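Local coordinates for cytokinin riboside 5'-monophosphate phosphoribohydrolase (Corynebacterium glutamicum, PDB 5WQ3), which belongs to the SLOG clan of Rossmann-like proteins, each chain folding into a parallel beta sheet flanked by helices, with six chains in the assembly, at residues H44-P47 with W48-L51; Y85-A88 with G89-G93; H138-P141 with Y142-L145; V208-R212 with H213-E217; K224-D227 with R228-V231. One frame throughout, in Å; residues are numbered along the deposited sequence.

Interaction 1 (H44-P47 with W48-L51)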
# COMPACT_ATOMS: atom_id res chain seq x y z
N HIS C 44 -33.42 -14.94 -35.20
CA HIS C 44 -34.33 -14.08 -34.49
C HIS C 44 -35.23 -13.38 -35.50
O HIS C 44 -35.26 -12.17 -35.53
CB HIS C 44 -33.51 -13.08 -33.69
CG HIS C 44 -34.28 -12.32 -32.67
ND1 HIS C 44 -34.15 -10.96 -32.51
CD2 HIS C 44 -35.18 -12.72 -31.75
CE1 HIS C 44 -34.95 -10.56 -31.54
NE2 HIS C 44 -35.58 -11.61 -31.06
N ALA C 45 -35.92 -14.14 -36.36
CA ALA C 45 -36.74 -13.60 -37.43
C ALA C 45 -37.75 -14.63 -37.88
O ALA C 45 -37.61 -15.77 -37.62
CB ALA C 45 -35.90 -13.20 -38.61
N ASP C 46 -38.74 -14.17 -38.61
CA ASP C 46 -39.93 -14.93 -38.84
C ASP C 46 -39.66 -16.20 -39.66
O ASP C 46 -40.32 -17.15 -39.43
CB ASP C 46 -41.05 -14.06 -39.43
CG ASP C 46 -41.88 -13.29 -38.35
OD1 ASP C 46 -41.64 -13.39 -37.17
OD2 ASP C 46 -42.78 -12.57 -38.71
N PRO C 47 -38.70 -16.21 -40.58
CA PRO C 47 -38.58 -17.46 -41.37
C PRO C 47 -38.15 -18.61 -40.52
O PRO C 47 -38.77 -19.68 -40.54
CB PRO C 47 -37.52 -17.13 -42.42
CG PRO C 47 -37.68 -15.66 -42.63
CD PRO C 47 -37.93 -15.13 -41.20
N TRP C 48 -37.16 -18.34 -39.69
CA TRP C 48 -36.71 -19.33 -38.73
C TRP C 48 -37.74 -19.65 -37.67
O TRP C 48 -37.85 -20.78 -37.24
CB TRP C 48 -35.43 -18.86 -38.03
CG TRP C 48 -34.77 -19.98 -37.21
CD1 TRP C 48 -34.65 -20.03 -35.89
CD2 TRP C 48 -34.18 -21.19 -37.73
NE1 TRP C 48 -33.97 -21.20 -35.51
CE2 TRP C 48 -33.71 -21.93 -36.64
CE3 TRP C 48 -34.02 -21.73 -39.02
CZ2 TRP C 48 -33.09 -23.16 -36.78
CZ3 TRP C 48 -33.35 -22.92 -39.16
CH2 TRP C 48 -32.89 -23.63 -38.04
N ARG C 49 -38.47 -18.65 -37.22
CA ARG C 49 -39.54 -18.90 -36.26
C ARG C 49 -40.60 -19.91 -36.78
O ARG C 49 -41.03 -20.80 -36.07
CB ARG C 49 -40.24 -17.60 -35.94
CG ARG C 49 -41.48 -17.80 -35.12
CD ARG C 49 -41.40 -16.83 -33.98
NE ARG C 49 -42.43 -17.04 -33.01
CZ ARG C 49 -43.34 -16.12 -32.76
NH1 ARG C 49 -43.30 -15.02 -33.46
NH2 ARG C 49 -44.30 -16.35 -31.85
N VAL C 50 -41.00 -19.72 -38.03
CA VAL C 50 -41.97 -20.64 -38.68
C VAL C 50 -41.40 -22.08 -38.78
O VAL C 50 -42.10 -23.07 -38.47
CB VAL C 50 -42.39 -20.01 -40.03
CG1 VAL C 50 -42.90 -21.01 -41.01
CG2 VAL C 50 -43.43 -18.88 -39.76
N LEU C 51 -40.13 -22.20 -39.16
CA LEU C 51 -39.48 -23.52 -39.16
C LEU C 51 -39.45 -24.14 -37.76
O LEU C 51 -39.71 -25.34 -37.58
CB LEU C 51 -38.10 -23.43 -39.76
CG LEU C 51 -38.03 -23.06 -41.26
CD1 LEU C 51 -36.59 -22.98 -41.73
CD2 LEU C 51 -38.75 -24.12 -42.07
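Ala45 and Arg49 meet through the backbone: the amide of Arg49 donates to Ala45 O at 3.0 Å. Two more i to i+4 bonds follow in step, Val50 N to Asp46 O at 3.0 Å and Leu51 N to Pro47 O at 3.2 Å. Ala45 is the N-cap of helix 46-64, so these three bonds are its opening turns, and Pro47, which has no amide hydrogen, sits where the first turn leaves amides without a carbonyl behind them.

The side chains add aliphatic contacts with the same carbonyls. Val50 CG2 comes to 3.6 Å from Asp46 O. With CG turned opposite its own carbonyl carbon (chi1 -66°), Leu51 brings that atom to 3.5 Å from Pro47 O. Trp48 swings its indole away from the preceding turn and meets Trp42 edge-to-face, while His44 points off to His40 and packs on Val216 of the second subunit.

Charge enters loosely. Asp46 OD1 lies near the plane of the Arg49 guanidinium, at its edge, but stays 4.4 Å from Arg49 NH1, beyond a salt bridge; because Arg49 has a second conformer, this approach is tentative.

The chemistry implies a helix start held by main-chain bonds rather than by side-chain polar grips, with the carboxylate of Asp46 in the first turn probably favoured by the positive end of the helix dipole.

Interaction 2 (Y85-A88 with G89-G93)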
# COMPACT_ATOMS: atom_id res chain seq x y z
N TYR C 85 -52.92 -30.40 -0.82
CA TYR C 85 -53.06 -30.48 -2.26
C TYR C 85 -52.03 -31.32 -2.95
O TYR C 85 -52.37 -32.04 -3.90
CB TYR C 85 -52.96 -29.12 -2.90
CG TYR C 85 -53.93 -28.10 -2.44
CD1 TYR C 85 -55.08 -28.43 -1.71
CD2 TYR C 85 -53.71 -26.78 -2.75
CE1 TYR C 85 -55.97 -27.45 -1.32
CE2 TYR C 85 -54.62 -25.80 -2.39
CZ TYR C 85 -55.70 -26.12 -1.65
OH TYR C 85 -56.55 -25.09 -1.31
N TYR C 86 -50.77 -31.21 -2.54
CA TYR C 86 -49.70 -32.04 -3.08
C TYR C 86 -50.04 -33.52 -2.83
O TYR C 86 -49.94 -34.37 -3.73
CB TYR C 86 -48.31 -31.69 -2.52
CG TYR C 86 -47.15 -32.32 -3.27
CD1 TYR C 86 -46.84 -33.66 -3.12
CD2 TYR C 86 -46.38 -31.59 -4.17
CE1 TYR C 86 -45.76 -34.24 -3.81
CE2 TYR C 86 -45.32 -32.18 -4.88
CZ TYR C 86 -45.03 -33.52 -4.70
OH TYR C 86 -43.98 -34.14 -5.39
N LYS C 87 -50.47 -33.82 -1.62
CA LYS C 87 -50.74 -35.22 -1.29
C LYS C 87 -51.94 -35.78 -2.11
O LYS C 87 -51.92 -36.94 -2.62
CB LYS C 87 -50.98 -35.38 0.20
CG LYS C 87 -51.26 -36.80 0.66
CD LYS C 87 -51.51 -36.81 2.18
CE LYS C 87 -52.40 -37.96 2.65
NZ LYS C 87 -51.57 -39.11 3.06
N ALA C 88 -52.96 -34.95 -2.24
CA ALA C 88 -54.08 -35.21 -3.12
C ALA C 88 -53.61 -35.46 -4.58
O ALA C 88 -53.98 -36.46 -5.21
CB ALA C 88 -55.08 -34.05 -3.03
N GLY C 89 -52.76 -34.59 -5.09
CA GLY C 89 -52.21 -34.79 -6.46
C GLY C 89 -51.52 -36.13 -6.64
O GLY C 89 -51.67 -36.75 -7.67
N VAL C 90 -50.76 -36.58 -5.63
CA VAL C 90 -50.06 -37.88 -5.72
C VAL C 90 -51.06 -39.06 -5.83
O VAL C 90 -50.90 -39.96 -6.69
CB VAL C 90 -49.07 -38.08 -4.55
CG1 VAL C 90 -48.58 -39.53 -4.44
CG2 VAL C 90 -47.88 -37.12 -4.69
N GLU C 91 -52.06 -39.04 -4.95
CA GLU C 91 -53.13 -40.02 -4.90
C GLU C 91 -53.95 -40.02 -6.19
O GLU C 91 -54.31 -41.08 -6.68
CB GLU C 91 -54.07 -39.73 -3.70
CG GLU C 91 -53.46 -40.06 -2.34
CD GLU C 91 -54.47 -40.03 -1.19
OE1 GLU C 91 -55.47 -39.25 -1.25
OE2 GLU C 91 -54.28 -40.79 -0.22
N LEU C 92 -54.21 -38.85 -6.74
CA LEU C 92 -54.88 -38.74 -8.03
C LEU C 92 -54.08 -39.44 -9.14
O LEU C 92 -54.64 -40.19 -9.98
CB LEU C 92 -55.08 -37.28 -8.38
CG LEU C 92 -55.75 -37.05 -9.72
CD1 LEU C 92 -57.12 -37.66 -9.75
CD2 LEU C 92 -55.83 -35.56 -10.00
N GLY C 93 -52.79 -39.25 -9.14
CA GLY C 93 -51.98 -39.87 -10.19
C GLY C 93 -52.03 -41.37 -10.04
O GLY C 93 -52.18 -42.12 -11.02
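Tyr86 and Val90, one turn apart on helix 84-98, supply the apolar side-chain contact: Tyr86 CE1 reaches Val90 CG2 at 3.7 Å, the methyl approaching the ring at a slant. Val90 CG2 lies beside its own backbone nitrogen, which also brings it to 3.6 Å from Tyr86 O. The phenol is directed here by chi1 of -167°, which sets Tyr86 CG opposite its backbone nitrogen.

Beneath these side chains run four consecutive i to i+4 bonds. Gly89 N to Tyr85 O and Leu92 N to Ala88 O are both 2.8 Å long; Val90 N to Tyr86 O (3.0 Å) and Glu91 N to Lys87 O lie between them in sequence. On the flank carrying Lys87 and Glu91, opposite charges face each other without pairing, Lys87 NZ standing 4.6 Å from Glu91 OE2. Glu91 CG rests 3.5 Å from Lys87 O.

The next shell fixes the orientation. Tyr86 OH is hydrogen-bonded to Glu113 OE1, and Ala114 and Lys117 of helix 113-121 pack against both Tyr86 and Val90. Elsewhere on the helix, Glu91 and Leu92 lean on Leu235 and Val239 of helix 235-246. The packing belongs to the helix of the beta-alpha-beta unit linking strands 70-74 and 102-105.

The ring is thus held at its hydroxyl by Glu113 and packed through its ring carbons against Val90 and helix 113-121, which should limit its freedom, whereas the Lys87-Glu91 pair probably contributes only a diffuse electrostatic attraction.

Interaction 3 (H138-P141 with Y142-L145)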
# COMPACT_ATOMS: atom_id res chain seq x y z
N HIS C 138 -35.74 -27.72 -15.50
CA HIS C 138 -35.89 -29.03 -16.10
C HIS C 138 -37.21 -29.70 -15.75
O HIS C 138 -37.89 -29.32 -14.82
CB HIS C 138 -34.76 -29.93 -15.61
CG HIS C 138 -33.43 -29.53 -16.14
ND1 HIS C 138 -32.40 -29.10 -15.33
CD2 HIS C 138 -32.97 -29.46 -17.41
CE1 HIS C 138 -31.36 -28.80 -16.07
NE2 HIS C 138 -31.67 -29.00 -17.34
N LEU C 139 -37.53 -30.76 -16.49
CA LEU C 139 -38.72 -31.53 -16.17
C LEU C 139 -38.57 -32.08 -14.77
O LEU C 139 -37.47 -32.25 -14.33
CB LEU C 139 -38.84 -32.68 -17.13
CG LEU C 139 -39.16 -32.22 -18.53
CD1 LEU C 139 -39.16 -33.43 -19.46
CD2 LEU C 139 -40.49 -31.54 -18.49
N ASN C 140 -39.65 -32.38 -14.07
CA ASN C 140 -39.53 -32.92 -12.71
C ASN C 140 -39.00 -34.37 -12.80
O ASN C 140 -39.03 -34.97 -13.88
CB ASN C 140 -40.83 -32.75 -11.91
CG ASN C 140 -41.94 -33.71 -12.36
OD1 ASN C 140 -41.76 -34.93 -12.34
ND2 ASN C 140 -43.09 -33.14 -12.77
N PRO C 141 -38.45 -34.91 -11.70
CA PRO C 141 -37.79 -36.24 -11.84
C PRO C 141 -38.75 -37.44 -12.00
O PRO C 141 -38.29 -38.57 -12.21
CB PRO C 141 -37.04 -36.38 -10.53
CG PRO C 141 -37.81 -35.55 -9.56
CD PRO C 141 -38.33 -34.37 -10.35
N TYR C 142 -40.06 -37.21 -11.90
CA TYR C 142 -41.01 -38.29 -12.06
C TYR C 142 -41.62 -38.40 -13.46
O TYR C 142 -42.52 -39.22 -13.71
CB TYR C 142 -42.08 -38.14 -11.02
CG TYR C 142 -41.54 -38.15 -9.61
CD1 TYR C 142 -41.11 -39.33 -8.98
CD2 TYR C 142 -41.46 -36.97 -8.88
CE1 TYR C 142 -40.63 -39.31 -7.67
CE2 TYR C 142 -41.00 -36.95 -7.57
CZ TYR C 142 -40.61 -38.10 -6.97
OH TYR C 142 -40.15 -37.99 -5.68
N VAL C 143 -41.11 -37.61 -14.39
CA VAL C 143 -41.58 -37.65 -15.72
C VAL C 143 -40.85 -38.73 -16.43
O VAL C 143 -39.63 -38.65 -16.57
CB VAL C 143 -41.30 -36.31 -16.43
CG1 VAL C 143 -41.49 -36.40 -17.94
CG2 VAL C 143 -42.19 -35.24 -15.86
N ASP C 144 -41.57 -39.68 -16.99
CA ASP C 144 -40.91 -40.77 -17.66
C ASP C 144 -41.00 -40.68 -19.19
O ASP C 144 -40.29 -41.43 -19.88
CB ASP C 144 -41.41 -42.11 -17.10
CG ASP C 144 -41.02 -42.31 -15.63
OD1 ASP C 144 -40.16 -41.56 -15.12
OD2 ASP C 144 -41.58 -43.22 -14.97
N LEU C 145 -41.86 -39.81 -19.73
CA LEU C 145 -41.82 -39.46 -21.17
C LEU C 145 -41.92 -37.93 -21.17
O LEU C 145 -42.99 -37.36 -20.90
CB LEU C 145 -42.95 -40.12 -21.98
CG LEU C 145 -43.21 -39.76 -23.46
CD1 LEU C 145 -42.02 -40.12 -24.34
CD2 LEU C 145 -44.44 -40.43 -24.07
O HOH W 1 -39.17 -41.02 -12.65
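Asn140 reaches forward with its side-chain oxygen to accept the amide of Tyr142, Tyr142 N to Asn140 OD1 being 2.9 Å. The bond bends at the hydrogen (142°), although the donor lies in the plane of the side-chain carbonyl. This is an Asx turn, and it coincides with a type I beta turn from Asn140 to Val143, whose closing bond, Val143 N to Asn140 O, is weak at 3.4 Å. A chi1 of 73° places Asn140 CG between the backbone nitrogen and the carbonyl carbon, where its oxygen can meet that amide.

A water donates to Pro141 O at 2.6 Å and also to Asp144 OD1, tying the turn to the residue after it, while Ser120 OG meets Asp144 OD2; Asp144 has a second conformer, so both of its links are tentative. The other end of the Asn140 amide is held too: ND2 bonds to Gly108 O and Asn116 OD1.

Packing fills in around the polar core. Pro141 CG comes to 4.0 Å from Tyr142 CD2, and Asn140 OD1 lies at the edge of that ring, near its plane. Val143 splits its methyls: CG2 sits 3.6 Å from Asn140 OD1, and CG1 meets Leu139 CD1 at 4.1 Å, those two side chains crossing almost at right angles.

With its oxygen and nitrogen both bonded, the buried amide of Asn140 should resist flipping. One side chain thereby shapes the turn leading to strand 145-149 and joins it to helix 113-121.

Interaction 4 (V208-R212 with H213-E217)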
# COMPACT_ATOMS: atom_id res chain seq x y z
N VAL C 208 -66.77 -20.89 -9.43
CA VAL C 208 -67.97 -21.57 -9.97
C VAL C 208 -69.26 -20.76 -9.66
O VAL C 208 -70.13 -20.66 -10.49
CB VAL C 208 -68.01 -23.05 -9.49
CG1 VAL C 208 -69.26 -23.73 -10.05
CG2 VAL C 208 -66.77 -23.78 -9.96
N ASP C 209 -69.35 -20.18 -8.46
CA ASP C 209 -70.53 -19.32 -8.12
C ASP C 209 -70.65 -18.10 -9.06
O ASP C 209 -71.73 -17.74 -9.55
CB ASP C 209 -70.47 -18.85 -6.67
CG ASP C 209 -70.38 -20.01 -5.66
OD1 ASP C 209 -70.82 -21.14 -5.96
OD2 ASP C 209 -69.87 -19.81 -4.54
N TRP C 210 -69.52 -17.46 -9.35
CA TRP C 210 -69.54 -16.32 -10.25
C TRP C 210 -69.96 -16.78 -11.63
O TRP C 210 -70.79 -16.15 -12.29
CB TRP C 210 -68.16 -15.64 -10.29
CG TRP C 210 -68.06 -14.47 -11.23
CD1 TRP C 210 -68.62 -13.23 -11.08
CD2 TRP C 210 -67.40 -14.45 -12.50
NE1 TRP C 210 -68.33 -12.44 -12.16
CE2 TRP C 210 -67.57 -13.18 -13.04
CE3 TRP C 210 -66.66 -15.39 -13.18
CZ2 TRP C 210 -67.06 -12.83 -14.26
CZ3 TRP C 210 -66.14 -15.03 -14.40
CH2 TRP C 210 -66.34 -13.75 -14.92
N ILE C 211 -69.40 -17.87 -12.10
CA ILE C 211 -69.77 -18.36 -13.43
C ILE C 211 -71.31 -18.60 -13.52
O ILE C 211 -71.95 -18.19 -14.50
CB ILE C 211 -69.00 -19.64 -13.78
CG1 ILE C 211 -67.50 -19.32 -14.04
CG2 ILE C 211 -69.60 -20.30 -15.03
CD1 ILE C 211 -66.61 -20.55 -14.06
N ARG C 212 -71.90 -19.25 -12.51
CA ARG C 212 -73.38 -19.44 -12.52
C ARG C 212 -74.17 -18.14 -12.35
O ARG C 212 -75.08 -17.83 -13.12
CB ARG C 212 -73.85 -20.43 -11.47
CG ARG C 212 -72.99 -21.65 -11.32
CD ARG C 212 -73.59 -22.63 -10.34
NE ARG C 212 -73.20 -24.00 -10.71
CZ ARG C 212 -73.85 -24.76 -11.59
NH1 ARG C 212 -73.41 -25.99 -11.85
NH2 ARG C 212 -74.94 -24.31 -12.22
N HIS C 213 -73.81 -17.33 -11.37
CA HIS C 213 -74.66 -16.21 -11.02
C HIS C 213 -74.45 -15.06 -12.01
O HIS C 213 -75.28 -14.18 -12.15
CB HIS C 213 -74.46 -15.79 -9.55
CG HIS C 213 -74.98 -16.81 -8.57
ND1 HIS C 213 -74.22 -17.33 -7.54
CD2 HIS C 213 -76.20 -17.41 -8.48
CE1 HIS C 213 -74.94 -18.21 -6.86
NE2 HIS C 213 -76.15 -18.28 -7.41
N ARG C 214 -73.37 -15.10 -12.74
CA ARG C 214 -73.11 -14.02 -13.60
C ARG C 214 -73.03 -14.44 -15.04
O ARG C 214 -73.72 -13.84 -15.88
CB ARG C 214 -71.84 -13.33 -13.13
CG ARG C 214 -71.49 -12.07 -13.83
CD ARG C 214 -72.62 -11.05 -13.82
NE ARG C 214 -72.79 -10.46 -12.50
CZ ARG C 214 -73.31 -9.24 -12.29
NH1 ARG C 214 -73.71 -8.48 -13.32
NH2 ARG C 214 -73.41 -8.78 -11.05
N LEU C 215 -72.23 -15.43 -15.41
CA LEU C 215 -72.20 -15.71 -16.86
C LEU C 215 -73.53 -16.35 -17.37
O LEU C 215 -73.98 -16.09 -18.50
CB LEU C 215 -71.05 -16.63 -17.21
CG LEU C 215 -69.64 -16.18 -16.84
CD1 LEU C 215 -68.53 -17.05 -17.45
CD2 LEU C 215 -69.42 -14.76 -17.24
N VAL C 216 -74.12 -17.25 -16.60
CA VAL C 216 -75.38 -17.90 -17.03
C VAL C 216 -76.46 -16.82 -17.02
O VAL C 216 -77.12 -16.53 -18.03
CB VAL C 216 -75.82 -19.02 -16.06
CG1 VAL C 216 -77.16 -19.60 -16.49
CG2 VAL C 216 -74.76 -20.12 -15.96
N GLU C 217 -76.59 -16.17 -15.88
CA GLU C 217 -77.64 -15.20 -15.73
C GLU C 217 -77.61 -14.12 -16.81
O GLU C 217 -78.65 -13.70 -17.27
CB GLU C 217 -77.69 -14.67 -14.30
CG GLU C 217 -78.23 -15.80 -13.39
CD GLU C 217 -78.15 -15.55 -11.89
OE1 GLU C 217 -78.31 -16.54 -11.14
OE2 GLU C 217 -77.93 -14.39 -11.45
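Trp210 turns a face of its indole toward the following turn of helix 201-216, and two side chains lie over that same face. Arg214 CB makes a CH-pi contact, 4.0 Å from the centroid of the five-membered ring and 25° off its normal, with Arg214 CG following to 3.6 Å from Trp210 NE1. Farther along the indole, Leu215 CD2 approaches Trp210 CH2 at 4.0 Å. A chi1 of 179° sets Trp210 CG opposite its backbone nitrogen and sends the ring along the helix to these partners. The guanidinium of Arg214 is tilted 31° from the indole plane, its chain bending twice on the way, and NH1 forms a salt bridge with Glu218.

Leu215 reaches in two directions: its other methyl, CD1, meets Ile211 CG2 at 4.2 Å, the chains slanting across one another on the side where both touch Ile221. Arg212 extends elsewhere, NH1 making a salt bridge with Asp227 OD1.

The backbone widens beneath these side chains. His213 N to Asp209 O (2.8 Å) and Arg214 N to Trp210 O keep the usual i to i+4 pattern, but Ile211 O then takes two amides, a weak bond from Leu215 N at 2.9 Å and a straighter one from Val216 N at 3.2 Å. Arg212 O consequently has the apolar Val216 CB at 3.3 Å.

An i to i+5 bond of this kind marks a wider pi-type turn, here toward the C-terminal end of helix 201-216, on the outer side of the Rossmann-like fold.

Interaction 5 (K224-D227 with R228-V231). With PGE (triethylene glycol), chain M.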
# COMPACT_ATOMS: atom_id res chain seq x y z
N LYS C 224 -75.62 -25.72 -19.08
CA LYS C 224 -74.97 -27.01 -19.18
C LYS C 224 -73.42 -26.85 -19.38
O LYS C 224 -72.64 -27.70 -18.97
CB LYS C 224 -75.58 -27.79 -20.33
CG LYS C 224 -75.39 -27.12 -21.67
CD LYS C 224 -75.70 -28.02 -22.84
CE LYS C 224 -77.16 -27.87 -23.24
NZ LYS C 224 -77.57 -29.07 -24.01
N ASP C 225 -72.99 -25.75 -20.01
CA ASP C 225 -71.53 -25.47 -20.17
C ASP C 225 -70.75 -25.41 -18.82
O ASP C 225 -69.53 -25.63 -18.81
CB ASP C 225 -71.29 -24.17 -20.92
CG ASP C 225 -72.05 -24.08 -22.22
OD1 ASP C 225 -72.29 -25.15 -22.79
OD2 ASP C 225 -72.39 -22.95 -22.67
N VAL C 226 -71.46 -25.09 -17.73
CA VAL C 226 -70.90 -25.10 -16.41
C VAL C 226 -71.31 -26.33 -15.59
O VAL C 226 -70.51 -26.88 -14.86
CB VAL C 226 -71.20 -23.76 -15.68
CG1 VAL C 226 -72.69 -23.54 -15.41
CG2 VAL C 226 -70.41 -23.66 -14.38
N ASP C 227 -72.56 -26.77 -15.69
CA ASP C 227 -73.03 -27.97 -14.96
C ASP C 227 -72.29 -29.24 -15.28
O ASP C 227 -72.28 -30.13 -14.48
CB ASP C 227 -74.51 -28.27 -15.27
CG ASP C 227 -75.46 -27.39 -14.49
OD1 ASP C 227 -74.98 -26.53 -13.72
OD2 ASP C 227 -76.69 -27.56 -14.64
N ARG C 228 -71.66 -29.31 -16.45
CA ARG C 228 -70.95 -30.51 -16.89
C ARG C 228 -69.59 -30.76 -16.24
O ARG C 228 -69.06 -31.88 -16.36
CB ARG C 228 -70.74 -30.45 -18.39
CG ARG C 228 -69.68 -29.45 -18.85
CD ARG C 228 -69.80 -29.14 -20.34
NE ARG C 228 -70.02 -30.40 -21.05
CZ ARG C 228 -70.83 -30.61 -22.10
NH1 ARG C 228 -71.54 -29.63 -22.63
NH2 ARG C 228 -70.93 -31.83 -22.61
N MET C 229 -69.02 -29.75 -15.57
CA MET C 229 -67.81 -29.99 -14.79
C MET C 229 -68.18 -30.62 -13.46
O MET C 229 -69.09 -30.20 -12.80
CB MET C 229 -67.12 -28.70 -14.38
CG MET C 229 -66.60 -27.87 -15.49
SD MET C 229 -65.48 -26.63 -14.81
CE MET C 229 -66.67 -25.30 -14.62
N LEU C 230 -67.36 -31.51 -12.97
CA LEU C 230 -67.51 -31.96 -11.61
C LEU C 230 -66.56 -31.16 -10.76
O LEU C 230 -65.41 -30.97 -11.13
CB LEU C 230 -67.14 -33.42 -11.52
CG LEU C 230 -67.01 -33.98 -10.14
CD1 LEU C 230 -68.32 -33.89 -9.34
CD2 LEU C 230 -66.52 -35.40 -10.27
N VAL C 231 -67.05 -30.68 -9.63
CA VAL C 231 -66.22 -30.11 -8.57
C VAL C 231 -66.29 -30.98 -7.31
O VAL C 231 -67.37 -31.13 -6.78
CB VAL C 231 -66.69 -28.66 -8.19
CG1 VAL C 231 -65.73 -28.02 -7.22
CG2 VAL C 231 -66.91 -27.76 -9.40
O4 PGE M . -68.91 -31.38 -4.35
C6 PGE M . -68.97 -32.72 -4.82
C5 PGE M . -70.23 -32.84 -5.67
O3 PGE M . -70.41 -34.21 -6.03
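Lys224 O accepts the amide of Arg228 at 3.1 Å, a bond bent to 142° at the hydrogen. The start of the Arg228 side chain lies alongside the same oxygen: CB and CG both lie 3.4 Å from Lys224 O, and CD is scarcely farther. A chi1 of 73° causes this by tucking Arg228 CG back over the last turn of helix 223-227. The guanidinium ends in the neighbourhood of Asp225, yet Arg228 NH1 remains 4.5 Å from Asp225 OD1, too far for a salt bridge. Asp225 has its firmer partners elsewhere, OD2 bonding to Asp222 N and Gln187 NE2.

One residue on, Met229 N gives a weak bond to Val226 O at 3.3 Å, after which the chain straightens. The side chains of this pair cross at a slant, Val226 CG2 touching Met229 CE at 4.1 Å, and a bend at chi3 of Met229 carries the methyl to the valine. At the far end a triethylene glycol, probably from the crystallisation liquor, donates weakly through O4 to Val231 O at 2.9 Å; the glycol is also hydrogen-bonded to Gln237 NE2.

Val226 faces Ile211 and Val216 of helix 201-216, and Met229 is buried against Leu179 and Leu183 of helix 173-188 and Ile196 and Leu198 of strand 196-199. Residues 224-231 lead from the short helix into strand 230-232, an outermost strand of the chain's parallel sheet, with Leu230 against helix 235-246.

In the fold
Along the chain the five contacts come in series, each complete before the next begins. Interaction 1 opens the first helix, its centre 29 Å from the chain's centre and 40 to 42 Å from those of interactions 2, 4 and 5. Interactions 2 and 3 are neighbours, centres 16 Å apart, and both face helix 113-121. Interaction 3 leads into strand 145-149 and interaction 5 into strand 230-232, the two outermost strands of the parallel sheet within this chain, with centres 32 Å apart. Interactions 4 and 5 touch, joining helix 201-216 to helix 223-227 through the Arg212-Asp227 salt bridge and apolar packing. The contacts thus fall into three regions of one Rossmann-like chain.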